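Local coordinates for protein complement C1r subcomponent (Homo sapiens, PDB 6F1D) that acts as a serine protease of the complement C1 complex that cleaves and activates C1s, its CUB domain here probably taking part in C1r-C1s assembly, at residues P26-N31 with L95-D100; Y62-I67 with I74-G79; I15-Y20 with R106-R111; A1-E6 with C30-R35. All blocks are in the same frame, centred on the assembly; numbering follows the deposited sequence.

Contact 1. Residues P26-N31 with L95-D100; sequences PDLRCN and LLFFTD. With CA (calcium ion), chain B.
Leu28 CD1 approaches the Phe97 ring obliquely, 4.4 Å from Phe97 CD1, while Thr99 CG2 covers one face of that ring from 3.5 Å above its plane; Trp108 and Tyr24 meet the ring edge-to-face. The Phe98 ring receives Arg29 CB, again obliquely, at 4.1 Å from CD1 of Phe98. In the plane of the Arg29 guanidinium, at its edge, lies a water that donates to Leu28 O and Thr99 O and accepts a weak, doubtful bond from Arg29 NH1. Thr99 OG1, set between backbone N and carbonyl carbon (chi1 66°), takes the Leu28 N-H at 3.0 Å and also bonds Pro25 O. A valine here would probably deprive Leu28 N and Pro25 O of their hydroxyl partner and free the loop end to shift. The Cys30 N-H meets Phe97 O at 2.9 Å, almost straight at 177°. This is antiparallel pairing in the CUB beta-sandwich, ending where Asp100 OD1 binds calcium at 2.4 Å, beside Glu53, Asp63 and Ser102.

Contact 2. Residues Y62-I67 with I74-G79; sequences YDQLQI and IGEFCG. With CA (calcium ion), chain B.
Leu65 and Phe77 form a hydrogen-bonded pair in an antiparallel beta hairpin at the edge of a CUB-domain sheet. Leu65 N to Phe77 O at 3.0 Å is returned by Phe77 N to Leu65 O, and Ile67 N to Gly75 O at 3.0 Å is followed by Ile74 N to Ile67 O at 2.8 Å. Gly75 adopts backbone angles at which a beta carbon would be jammed against the preceding carbonyl. Apolar contacts lie on the Phe77 side: Ile67 CD1 reaches Phe77 CE2 at 3.9 Å, the two side chains crossing at about a right angle, while Ile67 CG2 packs on Ile74 CD1 at 3.7 Å. At the loop end Asp63 holds calcium through both carboxylate oxygens, and its OD2 also bonds Tyr24 OH. On the other face, Glu76, with CG anti to the backbone N (chi1 166°) and extended beyond, runs alongside Gln64 and Gln66. With Gln66 OE1 engaged by Tyr68 OH, Gln66 NE2 donates to Glu76 OE1 at 3.2 Å, a bent bond (144°) with OE1 tilted 24° from the amide plane.

Contact 3. Residues I15-Y20 with R106-R111; sequences ISSLEY and RGWKLR. With NA (sodium ion), chain C.
Ser17 OG is gripped from two directions: it binds sodium at 2.8 Å and accepts the Trp108 N-H at 3.0 Å, 161° at the hydrogen. Its chi1 of 51° puts the oxygen between backbone N and carbonyl carbon; Leu18 O supplies a further sodium ligand at 2.7 Å. Ser17 N, bonded to Trp108 O, lies 3.7 Å above the middle of the indole, and Ser17 CB makes a CH-pi contact with the five-membered ring, 23° off its normal. The Ile15 side chain lies beside the indole, its CG2 3.9 Å from Trp108 CZ3. Were Trp108 an alanine, the gap under Ser17 and Ile15 would probably go unfilled, and Phe97 and Tyr32 would lose their edge-to-face mate. On the sheet face that carries Ser16, Lys109 CB stands over one face of the Tyr20 ring, 3.7 Å from the centroid; Tyr20 OH is bonded to Pro49 O. Ile15 and Leu110 exchange both backbone bonds. This is an antiparallel edge pairing of the CUB sandwich's second sheet, running into a sodium-bearing type II turn, Ser17 to Tyr20.

Contact 4. Residues A1-E6 with C30-R35; sequences AECSSE and CNYSIR
Cys3 and Cys30 are joined covalently, SG to SG at 2.0 Å, with a dihedral of 128° about the bond; Cys3 is poorly ordered, so that torsion deserves caution. Three residues on, the backbones pair as parallel strands. Glu6 N donates to Asn31 O at 3.0 Å, and Glu6 O accepts from Ser33 N at 2.8 Å, 170° at the hydrogen; both donors lie nearly in line with the carbonyl bond they address. This bracketing of Tyr32 by two bonds to one residue is the signature of a parallel bridge. Ser5 CA adds a CH...O contact to Asn31 O at 3.1 Å. Side chains meet more sparingly: Glu6 CB comes obliquely to the Tyr32 ring, 4.3 Å from Tyr32 CD1.

In the next shell a water donates to Glu6 O at 3.0 Å and to Ser33 OG at 2.8 Å, bridging the strands. A chi1 of -58° places Ser33 OG beside its own backbone N, where it meets both this water and Asp94 OD1, while Asp94 OD2 forms a salt bridge with Arg35. Beneath, Tyr32 meets Trp108 edge-to-face in the interior of the sandwich. The chemistry implies a tether of two kinds: a covalent link fastens the poorly ordered N-terminal end, and directional backbone bonds then set the register in which strand 6-8 joins the edge of the sheet.

From the N terminus, residues 1-6 meet 30-35 in contact 4, the first loop to close. Contact 3 opens inside that loop at 15-20 and closes only at 106-111, so contacts 3 and 4 cross. Contact 1 starts at 26-31, sharing Cys30 and Asn31 with contact 4, and closes at 95-100; it is nested within contact 3. Contact 2, a short hairpin closure, is nested within contact 1 and follows contact 4 in series. Contacts 4, 1 and 2 fall across one mixed sheet from strand 6-8 to strand 72-77, whereas contact 3 belongs to the facing sheet. Packing of Phe97 on Trp108 and of Ile15 on Tyr32 joins the sheets, and calcium ties the ends of contacts 1 and 2.

Contact 1. Residues P26-N31 with L95-D100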
loop_
_atom_site.group_PDB
_atom_site.type_symbol
_atom_site.label_atom_id
_atom_site.label_comp_id
_atom_site.label_asym_id
_atom_site.label_seq_id
_atom_site.Cartn_x
_atom_site.Cartn_y
_atom_site.Cartn_z
ATOM N N PRO A 26 -14.878 1.228 5.447
ATOM C CA PRO A 26 -14.366 0.938 6.783
ATOM C C PRO A 26 -14.215 -0.559 7.031
ATOM O O PRO A 26 -14.653 -1.393 6.244
ATOM C CB PRO A 26 -15.462 1.531 7.687
ATOM C CG PRO A 26 -16.709 1.280 6.925
ATOM C CD PRO A 26 -16.345 1.439 5.471
ATOM N N ASP A 27 -13.536 -0.874 8.147
ATOM C CA ASP A 27 -13.407 -2.218 8.697
ATOM C C ASP A 27 -12.721 -3.180 7.737
ATOM O O ASP A 27 -12.985 -4.382 7.755
ATOM C CB ASP A 27 -14.768 -2.740 9.154
ATOM C CG ASP A 27 -15.346 -1.895 10.273
ATOM O OD1 ASP A 27 -14.590 -1.591 11.232
ATOM O OD2 ASP A 27 -16.534 -1.505 10.188
ATOM N N LEU A 28 -11.797 -2.663 6.934
ATOM C CA LEU A 28 -11.082 -3.484 5.981
ATOM C C LEU A 28 -9.861 -4.107 6.635
ATOM O O LEU A 28 -9.193 -3.480 7.463
ATOM C CB LEU A 28 -10.594 -2.653 4.809
ATOM C CG LEU A 28 -11.589 -2.064 3.835
ATOM C CD1 LEU A 28 -10.789 -1.268 2.782
ATOM C CD2 LEU A 28 -12.506 -3.146 3.232
ATOM N N ARG A 29 -9.537 -5.317 6.197
ATOM C CA ARG A 29 -8.205 -5.901 6.348
ATOM C C ARG A 29 -7.831 -6.442 4.975
ATOM O O ARG A 29 -8.161 -7.583 4.643
ATOM C CB ARG A 29 -8.183 -6.998 7.437
ATOM C CG ARG A 29 -9.227 -6.794 8.538
ATOM C CD ARG A 29 -8.873 -7.512 9.856
ATOM N NE ARG A 29 -10.066 -7.944 10.591
ATOM C CZ ARG A 29 -10.955 -7.127 11.168
ATOM N NH1 ARG A 29 -10.809 -5.803 11.107
ATOM N NH2 ARG A 29 -12.006 -7.636 11.805
ATOM N N CYS A 30 -7.178 -5.610 4.175
ATOM C CA CYS A 30 -6.836 -5.906 2.791
ATOM C C CYS A 30 -5.389 -6.372 2.696
ATOM O O CYS A 30 -4.504 -5.794 3.327
ATOM C CB CYS A 30 -7.021 -4.658 1.917
ATOM S SG CYS A 30 -8.648 -3.993 2.004
ATOM N N ASN A 31 -5.148 -7.414 1.898
ATOM C CA ASN A 31 -3.793 -7.885 1.630
ATOM C C ASN A 31 -3.551 -7.852 0.128
ATOM O O ASN A 31 -4.250 -8.533 -0.635
ATOM C CB ASN A 31 -3.605 -9.316 2.168
ATOM C CG ASN A 31 -2.233 -9.898 1.823
ATOM O OD1 ASN A 31 -1.209 -9.188 1.815
ATOM N ND2 ASN A 31 -2.208 -11.201 1.535
ATOM N N LEU A 95 1.442 -5.572 0.856
ATOM C CA LEU A 95 0.836 -4.403 1.496
ATOM C C LEU A 95 -0.388 -4.858 2.266
ATOM O O LEU A 95 -1.210 -5.607 1.739
ATOM C CB LEU A 95 0.427 -3.350 0.487
ATOM C CG LEU A 95 1.625 -2.811 -0.291
ATOM C CD1 LEU A 95 1.694 -3.610 -1.561
ATOM C CD2 LEU A 95 1.416 -1.333 -0.575
ATOM N N LEU A 96 -0.486 -4.423 3.510
ATOM C CA LEU A 96 -1.613 -4.716 4.375
ATOM C C LEU A 96 -2.255 -3.363 4.639
ATOM O O LEU A 96 -1.578 -2.442 5.081
ATOM C CB LEU A 96 -1.154 -5.342 5.688
ATOM C CG LEU A 96 -0.459 -6.690 5.655
ATOM C CD1 LEU A 96 -0.406 -7.221 7.088
ATOM C CD2 LEU A 96 -1.217 -7.624 4.711
ATOM N N PHE A 97 -3.528 -3.222 4.320
ATOM C CA PHE A 97 -4.257 -1.986 4.602
ATOM C C PHE A 97 -5.377 -2.303 5.590
ATOM O O PHE A 97 -6.289 -3.075 5.264
ATOM C CB PHE A 97 -4.812 -1.435 3.278
ATOM C CG PHE A 97 -5.470 -0.089 3.373
ATOM C CD1 PHE A 97 -6.623 0.144 2.656
ATOM C CD2 PHE A 97 -4.914 0.941 4.116
ATOM C CE1 PHE A 97 -7.263 1.408 2.706
ATOM C CE2 PHE A 97 -5.544 2.207 4.158
ATOM C CZ PHE A 97 -6.695 2.424 3.444
ATOM N N PHE A 98 -5.329 -1.690 6.773
ATOM C CA PHE A 98 -6.337 -1.873 7.812
ATOM C C PHE A 98 -7.099 -0.572 7.993
ATOM O O PHE A 98 -6.478 0.488 8.088
ATOM C CB PHE A 98 -5.700 -2.204 9.156
ATOM C CG PHE A 98 -4.867 -3.462 9.166
ATOM C CD1 PHE A 98 -5.460 -4.691 9.399
ATOM C CD2 PHE A 98 -3.483 -3.401 9.005
ATOM C CE1 PHE A 98 -4.705 -5.857 9.441
ATOM C CE2 PHE A 98 -2.706 -4.574 9.050
ATOM C CZ PHE A 98 -3.324 -5.796 9.268
ATOM N N THR A 99 -8.417 -0.638 8.074
ATOM C CA THR A 99 -9.164 0.588 8.307
ATOM C C THR A 99 -10.170 0.346 9.406
ATOM O O THR A 99 -10.676 -0.775 9.591
ATOM C CB THR A 99 -9.890 1.094 7.051
ATOM O OG1 THR A 99 -10.910 0.151 6.679
ATOM C CG2 THR A 99 -8.923 1.196 5.876
ATOM N N ASP A 100 -10.484 1.399 10.129
ATOM C CA ASP A 100 -11.370 1.253 11.272
ATOM C C ASP A 100 -12.806 1.564 10.850
ATOM O O ASP A 100 -13.114 1.582 9.662
ATOM C CB ASP A 100 -10.911 2.153 12.419
ATOM C CG ASP A 100 -11.095 3.662 12.116
ATOM O OD1 ASP A 100 -11.505 4.043 10.988
ATOM O OD2 ASP A 100 -10.800 4.479 13.034
HETATM CA CA CA B . -10.911 5.329 9.113
HETATM O O HOH W 1 -9.888 -3.571 10.302
HETATM O O HOH W 2 -11.989 3.644 7.934
HETATM O O HOH W 3 -11.382 6.661 7.003
#

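Contact 2. Residues Y62-I67 with I74-G79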
loop_
_atom_site.group_PDB
_atom_site.type_symbol
_atom_site.label_atom_id
_atom_site.label_comp_id
_atom_site.label_asym_id
_atom_site.label_seq_id
_atom_site.Cartn_x
_atom_site.Cartn_y
_atom_site.Cartn_z
ATOM N N TYR A 62 -5.683 4.932 13.611
ATOM C CA TYR A 62 -7.011 4.656 13.061
ATOM C C TYR A 62 -6.909 3.650 11.933
ATOM O O TYR A 62 -7.391 2.520 12.042
ATOM C CB TYR A 62 -7.634 5.956 12.556
ATOM C CG TYR A 62 -7.935 6.970 13.652
ATOM C CD1 TYR A 62 -7.576 8.309 13.505
ATOM C CD2 TYR A 62 -8.584 6.591 14.839
ATOM C CE1 TYR A 62 -7.849 9.225 14.471
ATOM C CE2 TYR A 62 -8.855 7.521 15.812
ATOM C CZ TYR A 62 -8.496 8.843 15.605
ATOM O OH TYR A 62 -8.762 9.767 16.577
ATOM N N ASP A 63 -6.297 4.066 10.840
ATOM C CA ASP A 63 -6.151 3.262 9.637
ATOM C C ASP A 63 -4.661 3.161 9.385
ATOM O O ASP A 63 -3.931 4.081 9.752
ATOM C CB ASP A 63 -6.824 3.912 8.387
ATOM C CG ASP A 63 -8.272 4.286 8.616
ATOM O OD1 ASP A 63 -8.926 3.713 9.511
ATOM O OD2 ASP A 63 -8.770 5.185 7.900
ATOM N N GLN A 64 -4.203 2.058 8.767
ATOM C CA GLN A 64 -2.762 1.892 8.560
ATOM C C GLN A 64 -2.513 1.246 7.221
ATOM O O GLN A 64 -3.193 0.271 6.883
ATOM C CB GLN A 64 -2.101 0.989 9.624
ATOM C CG GLN A 64 -2.310 1.431 11.064
ATOM C CD GLN A 64 -3.675 1.007 11.656
ATOM O OE1 GLN A 64 -4.221 -0.028 11.301
ATOM N NE2 GLN A 64 -4.179 1.795 12.616
ATOM N N LEU A 65 -1.480 1.706 6.513
ATOM C CA LEU A 65 -0.925 0.970 5.369
ATOM C C LEU A 65 0.462 0.445 5.765
ATOM O O LEU A 65 1.356 1.229 6.088
ATOM C CB LEU A 65 -0.828 1.869 4.133
ATOM C CG LEU A 65 -0.224 1.146 2.913
ATOM C CD1 LEU A 65 -1.159 -0.040 2.583
ATOM C CD2 LEU A 65 -0.166 2.121 1.710
ATOM N N GLN A 66 0.635 -0.872 5.796
ATOM C CA GLN A 66 1.892 -1.478 6.215
ATOM C C GLN A 66 2.504 -2.162 5.005
ATOM O O GLN A 66 1.783 -2.771 4.215
ATOM C CB GLN A 66 1.669 -2.504 7.321
ATOM C CG GLN A 66 0.771 -2.041 8.408
ATOM C CD GLN A 66 0.712 -3.042 9.512
ATOM O OE1 GLN A 66 0.949 -4.247 9.295
ATOM N NE2 GLN A 66 0.392 -2.574 10.709
ATOM N N ILE A 67 3.812 -2.023 4.834
ATOM C CA ILE A 67 4.500 -2.566 3.666
ATOM C C ILE A 67 5.593 -3.522 4.125
ATOM O O ILE A 67 6.374 -3.190 5.023
ATOM C CB ILE A 67 5.081 -1.441 2.800
ATOM C CG1 ILE A 67 3.938 -0.474 2.429
ATOM C CG2 ILE A 67 5.834 -2.056 1.611
ATOM C CD1 ILE A 67 4.245 0.553 1.332
ATOM N N ILE A 74 8.875 -2.793 6.272
ATOM C CA ILE A 74 9.665 -1.634 5.837
ATOM C C ILE A 74 8.875 -0.330 5.939
ATOM O O ILE A 74 9.219 0.637 5.275
ATOM C CB ILE A 74 10.216 -1.816 4.410
ATOM C CG1 ILE A 74 9.060 -1.936 3.398
ATOM C CG2 ILE A 74 11.171 -3.027 4.337
ATOM C CD1 ILE A 74 9.492 -1.919 1.979
ATOM N N GLY A 75 7.805 -0.283 6.723
ATOM C CA GLY A 75 7.126 0.983 6.920
ATOM C C GLY A 75 5.655 0.844 7.266
ATOM O O GLY A 75 4.989 -0.077 6.792
ATOM N N GLU A 76 5.152 1.705 8.151
ATOM C CA GLU A 76 3.714 1.847 8.373
ATOM C C GLU A 76 3.337 3.298 8.078
ATOM O O GLU A 76 4.003 4.212 8.573
ATOM C CB GLU A 76 3.320 1.501 9.813
ATOM C CG GLU A 76 1.885 1.980 10.153
ATOM C CD GLU A 76 1.396 1.546 11.553
ATOM O OE1 GLU A 76 1.049 0.345 11.730
ATOM O OE2 GLU A 76 1.345 2.416 12.464
ATOM N N PHE A 77 2.298 3.518 7.289
ATOM C CA PHE A 77 2.054 4.845 6.730
ATOM C C PHE A 77 0.610 5.292 6.950
ATOM O O PHE A 77 -0.323 4.491 6.857
ATOM C CB PHE A 77 2.390 4.852 5.235
ATOM C CG PHE A 77 3.835 4.482 4.923
ATOM C CD1 PHE A 77 4.834 5.403 5.101
ATOM C CD2 PHE A 77 4.183 3.197 4.477
ATOM C CE1 PHE A 77 6.158 5.084 4.828
ATOM C CE2 PHE A 77 5.496 2.883 4.187
ATOM C CZ PHE A 77 6.476 3.826 4.360
ATOM N N CYS A 78 0.431 6.589 7.234
ATOM C CA CYS A 78 -0.888 7.221 7.244
ATOM C C CYS A 78 -0.687 8.703 6.962
ATOM O O CYS A 78 0.430 9.152 6.722
ATOM C CB CYS A 78 -1.652 6.985 8.567
ATOM S SG CYS A 78 -0.784 7.668 9.995
ATOM N N GLY A 79 -1.775 9.455 6.947
ATOM C CA GLY A 79 -1.674 10.895 6.728
ATOM C C GLY A 79 -1.808 11.298 5.268
ATOM O O GLY A 79 -2.308 10.540 4.431
HETATM CA CA CA B . -10.911 5.329 9.113
HETATM O O HOH W 2 -11.989 3.644 7.934
HETATM O O HOH W 3 -11.382 6.661 7.003
#

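Contact 3. Residues I15-Y20 with R106-R111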
loop_
_atom_site.group_PDB
_atom_site.type_symbol
_atom_site.label_atom_id
_atom_site.label_comp_id
_atom_site.label_asym_id
_atom_site.label_seq_id
_atom_site.Cartn_x
_atom_site.Cartn_y
_atom_site.Cartn_z
ATOM N N ILE A 15 -1.648 -0.380 -8.057
ATOM C CA ILE A 15 -2.386 -0.965 -6.947
ATOM C C ILE A 15 -2.999 0.198 -6.190
ATOM O O ILE A 15 -2.304 1.182 -5.935
ATOM C CB ILE A 15 -1.442 -1.764 -6.018
ATOM C CG1 ILE A 15 -0.556 -2.706 -6.852
ATOM C CG2 ILE A 15 -2.256 -2.450 -4.915
ATOM C CD1 ILE A 15 0.342 -3.605 -6.018
ATOM N N SER A 16 -4.279 0.097 -5.817
ATOM C CA SER A 16 -4.844 1.199 -5.048
ATOM C C SER A 16 -5.842 0.666 -4.026
ATOM O O SER A 16 -6.320 -0.468 -4.115
ATOM C CB SER A 16 -5.494 2.232 -5.983
ATOM O OG SER A 16 -6.551 1.641 -6.734
ATOM N N SER A 17 -6.165 1.508 -3.059
ATOM C CA SER A 17 -7.241 1.203 -2.137
ATOM C C SER A 17 -8.599 1.190 -2.852
ATOM O O SER A 17 -8.798 1.802 -3.896
ATOM C CB SER A 17 -7.265 2.219 -0.994
ATOM O OG SER A 17 -7.256 3.546 -1.483
ATOM N N LEU A 18 -9.559 0.497 -2.240
ATOM C CA LEU A 18 -10.883 0.364 -2.833
ATOM C C LEU A 18 -11.549 1.726 -3.040
ATOM O O LEU A 18 -11.548 2.576 -2.145
ATOM C CB LEU A 18 -11.744 -0.499 -1.931
ATOM C CG LEU A 18 -11.459 -1.997 -2.027
ATOM C CD1 LEU A 18 -12.197 -2.712 -0.905
ATOM C CD2 LEU A 18 -11.868 -2.545 -3.401
ATOM N N GLU A 19 -12.094 1.936 -4.233
ATOM C CA GLU A 19 -12.827 3.148 -4.590
ATOM C C GLU A 19 -11.936 4.394 -4.679
ATOM O O GLU A 19 -12.444 5.519 -4.685
ATOM C CB GLU A 19 -14.006 3.398 -3.625
ATOM C CG GLU A 19 -15.078 2.355 -3.743
ATOM C CD GLU A 19 -15.826 2.525 -5.033
ATOM O OE1 GLU A 19 -15.304 2.101 -6.100
ATOM O OE2 GLU A 19 -16.935 3.117 -5.009
ATOM N N TYR A 20 -10.629 4.239 -4.771
ATOM C CA TYR A 20 -9.757 5.411 -4.960
ATOM C C TYR A 20 -10.178 6.186 -6.212
ATOM O O TYR A 20 -10.390 5.570 -7.266
ATOM C CB TYR A 20 -8.323 4.922 -5.109
ATOM C CG TYR A 20 -7.290 5.997 -5.319
ATOM C CD1 TYR A 20 -6.654 6.588 -4.232
ATOM C CD2 TYR A 20 -6.947 6.420 -6.613
ATOM C CE1 TYR A 20 -5.680 7.562 -4.435
ATOM C CE2 TYR A 20 -5.995 7.418 -6.808
ATOM C CZ TYR A 20 -5.351 7.951 -5.712
ATOM O OH TYR A 20 -4.393 8.934 -5.856
ATOM N N ARG A 106 -9.388 9.734 1.142
ATOM C CA ARG A 106 -9.376 9.385 -0.275
ATOM C C ARG A 106 -8.580 8.122 -0.565
ATOM O O ARG A 106 -8.833 7.484 -1.590
ATOM C CB ARG A 106 -8.847 10.556 -1.099
ATOM C CG ARG A 106 -9.754 11.798 -0.982
ATOM C CD ARG A 106 -9.175 12.960 -1.703
ATOM N NE ARG A 106 -9.612 12.953 -3.085
ATOM C CZ ARG A 106 -9.176 13.811 -4.001
ATOM N NH1 ARG A 106 -8.291 14.746 -3.658
ATOM N NH2 ARG A 106 -9.630 13.736 -5.250
ATOM N N GLY A 107 -7.617 7.734 0.293
ATOM C CA GLY A 107 -6.909 6.463 0.100
ATOM C C GLY A 107 -5.564 6.600 -0.603
ATOM O O GLY A 107 -4.945 7.669 -0.596
ATOM N N TRP A 108 -5.102 5.551 -1.276
ATOM C CA TRP A 108 -3.746 5.616 -1.810
ATOM C C TRP A 108 -3.734 4.857 -3.122
ATOM O O TRP A 108 -4.589 4.001 -3.376
ATOM C CB TRP A 108 -2.729 5.001 -0.829
ATOM C CG TRP A 108 -3.188 3.653 -0.370
ATOM C CD1 TRP A 108 -3.990 3.396 0.700
ATOM C CD2 TRP A 108 -2.951 2.377 -1.000
ATOM N NE1 TRP A 108 -4.209 2.045 0.815
ATOM C CE2 TRP A 108 -3.607 1.402 -0.225
ATOM C CE3 TRP A 108 -2.215 1.962 -2.128
ATOM C CZ2 TRP A 108 -3.578 0.047 -0.534
ATOM C CZ3 TRP A 108 -2.200 0.612 -2.428
ATOM C CH2 TRP A 108 -2.864 -0.326 -1.625
ATOM N N LYS A 109 -2.726 5.156 -3.930
ATOM C CA LYS A 109 -2.511 4.445 -5.177
ATOM C C LYS A 109 -1.009 4.476 -5.432
ATOM O O LYS A 109 -0.374 5.518 -5.227
ATOM C CB LYS A 109 -3.256 5.136 -6.329
ATOM C CG LYS A 109 -2.998 4.552 -7.712
ATOM C CD LYS A 109 -4.071 5.054 -8.676
ATOM C CE LYS A 109 -3.781 4.656 -10.107
ATOM N NZ LYS A 109 -4.807 5.235 -11.037
ATOM N N LEU A 110 -0.465 3.361 -5.917
ATOM C CA LEU A 110 0.960 3.268 -6.221
ATOM C C LEU A 110 1.113 2.599 -7.572
ATOM O O LEU A 110 0.214 1.898 -8.048
ATOM C CB LEU A 110 1.729 2.465 -5.156
ATOM C CG LEU A 110 1.404 0.996 -5.006
ATOM C CD1 LEU A 110 2.195 0.156 -6.016
ATOM C CD2 LEU A 110 1.799 0.528 -3.559
ATOM N N ARG A 111 2.255 2.853 -8.199
ATOM C CA ARG A 111 2.726 2.085 -9.345
ATOM C C ARG A 111 3.986 1.345 -8.924
ATOM O O ARG A 111 4.915 1.948 -8.361
ATOM C CB ARG A 111 3.042 2.977 -10.538
ATOM C CG ARG A 111 3.665 2.217 -11.736
ATOM C CD ARG A 111 3.401 2.899 -13.080
ATOM N NE ARG A 111 3.711 1.996 -14.194
ATOM C CZ ARG A 111 4.826 2.053 -14.905
ATOM N NH1 ARG A 111 5.747 2.990 -14.657
ATOM N NH2 ARG A 111 5.007 1.183 -15.885
HETATM NA NA NA C . -9.856 4.567 -1.653
#

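Contact 4. Residues A1-E6 with C30-R35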
loop_
_atom_site.group_PDB
_atom_site.type_symbol
_atom_site.label_atom_id
_atom_site.label_comp_id
_atom_site.label_asym_id
_atom_site.label_seq_id
_atom_site.Cartn_x
_atom_site.Cartn_y
_atom_site.Cartn_z
ATOM N N ALA A 1 -17.289 -2.188 1.785
ATOM C CA ALA A 1 -17.337 -2.817 0.479
ATOM C C ALA A 1 -16.769 -4.250 0.536
ATOM O O ALA A 1 -17.462 -5.181 0.956
ATOM C CB ALA A 1 -16.596 -1.960 -0.560
ATOM N N GLU A 2 -15.510 -4.427 0.148
ATOM C CA GLU A 2 -15.001 -5.751 -0.184
ATOM C C GLU A 2 -13.920 -6.209 0.795
ATOM O O GLU A 2 -13.962 -5.892 1.995
ATOM C CB GLU A 2 -14.439 -5.704 -1.607
ATOM C CG GLU A 2 -15.428 -5.335 -2.685
ATOM C CD GLU A 2 -14.987 -4.114 -3.491
ATOM O OE1 GLU A 2 -14.717 -4.262 -4.709
ATOM O OE2 GLU A 2 -14.960 -2.989 -2.931
ATOM N N CYS A 3 -13.045 -7.075 0.291
ATOM C CA CYS A 3 -11.586 -6.995 0.322
ATOM C C CYS A 3 -11.000 -8.393 0.402
ATOM O O CYS A 3 -10.493 -8.836 1.441
ATOM C CB CYS A 3 -11.013 -6.091 1.423
ATOM S SG CYS A 3 -9.501 -5.306 0.684
ATOM N N SER A 4 -11.102 -9.094 -0.715
ATOM C CA SER A 4 -10.303 -10.277 -0.946
ATOM C C SER A 4 -8.864 -9.869 -1.223
ATOM O O SER A 4 -8.591 -8.765 -1.705
ATOM C CB SER A 4 -10.866 -11.059 -2.127
ATOM O OG SER A 4 -11.329 -10.149 -3.109
ATOM N N SER A 5 -7.941 -10.766 -0.889
ATOM C CA SER A 5 -6.542 -10.554 -1.213
ATOM C C SER A 5 -6.377 -10.429 -2.720
ATOM O O SER A 5 -7.149 -10.989 -3.500
ATOM C CB SER A 5 -5.705 -11.709 -0.667
ATOM O OG SER A 5 -5.999 -12.898 -1.356
ATOM N N GLU A 6 -5.382 -9.664 -3.130
ATOM C CA GLU A 6 -5.094 -9.487 -4.536
ATOM C C GLU A 6 -3.624 -9.823 -4.778
ATOM O O GLU A 6 -2.772 -9.577 -3.930
ATOM C CB GLU A 6 -5.454 -8.053 -4.971
ATOM C CG GLU A 6 -5.407 -7.768 -6.501
ATOM C CD GLU A 6 -5.721 -8.957 -7.442
ATOM O OE1 GLU A 6 -5.000 -9.135 -8.457
ATOM O OE2 GLU A 6 -6.704 -9.687 -7.205
ATOM N N CYS A 30 -7.178 -5.610 4.175
ATOM C CA CYS A 30 -6.836 -5.906 2.791
ATOM C C CYS A 30 -5.389 -6.372 2.696
ATOM O O CYS A 30 -4.504 -5.794 3.327
ATOM C CB CYS A 30 -7.021 -4.658 1.917
ATOM S SG CYS A 30 -8.648 -3.993 2.004
ATOM N N ASN A 31 -5.148 -7.414 1.898
ATOM C CA ASN A 31 -3.793 -7.885 1.630
ATOM C C ASN A 31 -3.551 -7.852 0.128
ATOM O O ASN A 31 -4.250 -8.533 -0.635
ATOM C CB ASN A 31 -3.605 -9.316 2.168
ATOM C CG ASN A 31 -2.233 -9.898 1.823
ATOM O OD1 ASN A 31 -1.209 -9.188 1.815
ATOM N ND2 ASN A 31 -2.208 -11.201 1.535
ATOM N N TYR A 32 -2.536 -7.106 -0.285
ATOM C CA TYR A 32 -2.102 -7.027 -1.669
ATOM C C TYR A 32 -0.710 -7.631 -1.764
ATOM O O TYR A 32 0.186 -7.208 -1.040
ATOM C CB TYR A 32 -2.032 -5.573 -2.134
ATOM C CG TYR A 32 -3.289 -4.768 -1.896
ATOM C CD1 TYR A 32 -4.186 -4.549 -2.927
ATOM C CD2 TYR A 32 -3.553 -4.187 -0.646
ATOM C CE1 TYR A 32 -5.354 -3.803 -2.727
ATOM C CE2 TYR A 32 -4.713 -3.423 -0.439
ATOM C CZ TYR A 32 -5.593 -3.241 -1.485
ATOM O OH TYR A 32 -6.741 -2.507 -1.294
ATOM N N SER A 33 -0.521 -8.606 -2.633
ATOM C CA SER A 33 0.792 -9.228 -2.778
ATOM C C SER A 33 1.337 -8.958 -4.167
ATOM O O SER A 33 0.603 -9.073 -5.160
ATOM C CB SER A 33 0.718 -10.758 -2.542
ATOM O OG SER A 33 0.196 -11.041 -1.246
ATOM N N ILE A 34 2.633 -8.675 -4.248
ATOM C CA ILE A 34 3.357 -8.595 -5.515
ATOM C C ILE A 34 4.404 -9.692 -5.524
ATOM O O ILE A 34 5.189 -9.813 -4.573
ATOM C CB ILE A 34 4.046 -7.235 -5.690
ATOM C CG1 ILE A 34 3.063 -6.119 -5.371
ATOM C CG2 ILE A 34 4.635 -7.134 -7.127
ATOM C CD1 ILE A 34 3.751 -4.722 -5.439
ATOM N N ARG A 35 4.411 -10.499 -6.571
ATOM C CA ARG A 35 5.382 -11.588 -6.659
ATOM C C ARG A 35 5.926 -11.585 -8.075
ATOM O O ARG A 35 5.162 -11.805 -9.023
ATOM C CB ARG A 35 4.738 -12.942 -6.329
ATOM C CG ARG A 35 4.221 -13.062 -4.860
ATOM C CD ARG A 35 5.413 -13.213 -3.933
ATOM N NE ARG A 35 5.054 -13.441 -2.533
ATOM C CZ ARG A 35 4.515 -12.533 -1.728
ATOM N NH1 ARG A 35 4.260 -11.291 -2.175
ATOM N NH2 ARG A 35 4.246 -12.876 -0.455
HETATM O O HOH W 4 -2.568 -11.217 -1.465
#